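Local coordinates for CS1 fimbrial subunit A (Escherichia coli, PDB 4HJI), which is the pilin subunit of CS1 fimbriae, chaperone-usher surface filaments that enable the bacterium to colonize the epithelium of specific host organs, at residues L27-S30 and D31-L35. Sequence-based numbering, arbitrary orientation.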
loop_
_atom_site.group_PDB
_atom_site.type_symbol
_atom_site.label_atom_id
_atom_site.label_comp_id
_atom_site.label_asym_id
_atom_site.label_seq_id
_atom_site.Cartn_x
_atom_site.Cartn_y
_atom_site.Cartn_z
ATOM N N LEU A 27 4.736 -10.184 0.251
ATOM C CA LEU A 27 3.953 -9.477 1.254
ATOM C C LEU A 27 2.565 -10.114 1.266
ATOM O O LEU A 27 1.829 -10.058 0.269
ATOM C CB LEU A 27 3.849 -7.999 0.931
ATOM C CG LEU A 27 3.188 -7.125 2.001
ATOM C CD1 LEU A 27 4.060 -6.993 3.252
ATOM C CD2 LEU A 27 2.970 -5.751 1.397
ATOM N N LEU A 28 2.242 -10.740 2.380
ATOM C CA LEU A 28 0.989 -11.462 2.538
ATOM C C LEU A 28 0.171 -10.827 3.665
ATOM O O LEU A 28 0.691 -10.045 4.456
ATOM C CB LEU A 28 1.311 -12.933 2.842
ATOM C CG LEU A 28 1.427 -13.986 1.697
ATOM C CD1 LEU A 28 2.481 -13.681 0.662
ATOM C CD2 LEU A 28 1.698 -15.353 2.316
ATOM N N GLN A 29 -1.110 -11.167 3.752
ATOM C CA GLN A 29 -1.897 -10.749 4.925
ATOM C C GLN A 29 -1.407 -11.508 6.131
ATOM O O GLN A 29 -0.784 -12.571 6.012
ATOM C CB GLN A 29 -3.392 -11.029 4.705
ATOM C CG GLN A 29 -3.972 -10.248 3.526
ATOM C CD GLN A 29 -5.472 -10.386 3.374
ATOM O OE1 GLN A 29 -5.989 -10.860 2.344
ATOM N NE2 GLN A 29 -6.184 -10.024 4.416
ATOM N N SER A 30 -1.760 -11.018 7.313
ATOM C CA SER A 30 -1.262 -11.622 8.545
ATOM C C SER A 30 -1.780 -13.040 8.793
ATOM O O SER A 30 -1.180 -13.767 9.574
ATOM C CB SER A 30 -1.582 -10.728 9.744
ATOM O OG SER A 30 -2.977 -10.533 9.833
ATOM N N ASP A 31 -2.866 -13.431 8.121
ATOM C CA ASP A 31 -3.376 -14.802 8.195
ATOM C C ASP A 31 -2.797 -15.722 7.117
ATOM O O ASP A 31 -3.190 -16.871 7.010
ATOM C CB ASP A 31 -4.920 -14.843 8.157
ATOM C CG ASP A 31 -5.506 -14.366 6.837
ATOM O OD1 ASP A 31 -4.739 -13.996 5.922
ATOM O OD2 ASP A 31 -6.764 -14.358 6.726
ATOM N N GLY A 32 -1.865 -15.213 6.321
ATOM C CA GLY A 32 -1.208 -16.047 5.326
ATOM C C GLY A 32 -1.865 -15.984 3.961
ATOM O O GLY A 32 -1.325 -16.531 2.999
ATOM N N SER A 33 -2.994 -15.287 3.865
ATOM C CA SER A 33 -3.659 -15.088 2.584
ATOM C C SER A 33 -2.997 -14.004 1.745
ATOM O O SER A 33 -2.347 -13.079 2.257
ATOM C CB SER A 33 -5.151 -14.787 2.773
ATOM O OG SER A 33 -5.378 -13.559 3.404
ATOM N N ALA A 34 -3.168 -14.137 0.430
ATOM C CA ALA A 34 -2.693 -13.120 -0.497
ATOM C C ALA A 34 -3.207 -11.728 -0.129
ATOM O O ALA A 34 -4.293 -11.562 0.408
ATOM C CB ALA A 34 -3.093 -13.447 -1.919
ATOM N N LEU A 35 -2.390 -10.734 -0.434
ATOM C CA LEU A 35 -2.784 -9.369 -0.241
ATOM C C LEU A 35 -4.041 -9.093 -1.084
ATOM O O LEU A 35 -4.179 -9.639 -2.196
ATOM C CB LEU A 35 -1.628 -8.460 -0.659
ATOM C CG LEU A 35 -1.578 -7.111 -0.035
ATOM C CD1 LEU A 35 -1.406 -7.182 1.482
ATOM C CD2 LEU A 35 -0.405 -6.346 -0.645
HETATM O O HOH W 1 0.208 -11.301 -1.424
#
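A type I beta turn from Gln29 to Gly32 reverses the chain at the end of strand 25-29, and Gln29 uses both its backbone N and its carbonyl O to close it. Gln29 O accepts from Gly32 N at 2.9 Å. One residue farther on, Gln29 N donates to Ser33 O at 2.7 Å. Gly32 takes a positive phi of 94°, which lets the chain turn back. Within the returning limb an Asx turn fixes the Asp31 carboxylate: Asp31 OD1 accepts from Ser33 N at 3.0 Å, above the carboxylate plane, and from Ser33 OG at 2.6 Å on its syn lone pair. The same oxygen lies beside the CB of Gln29. The outgoing limb belongs to the pilin's beta-sheet framework: Leu28 and Ser30 form backbone hydrogen bonds with Val58 and Asn56 of the antiparallel strand 49-61, and the buried Leu27 side chain packs on Thr57 and Val59. The returning limb leads along the surface toward strand 38-44. With its CG anti to the carbonyl carbon (chi1 -62°), the Gln29 side chain runs over this limb, Gln29 CG resting 3.4 Å from Ala34 O. On Leu28 it is CD2 that makes the closest approach, 3.3 Å from Gly32 O. Farther from the turn, a water bridges the two limbs, donating to Leu27 O and accepting from Leu35 N. There Leu27 CD2 meets Leu35 CD2 at 4.0 Å, the two side chains set at a slant to each other.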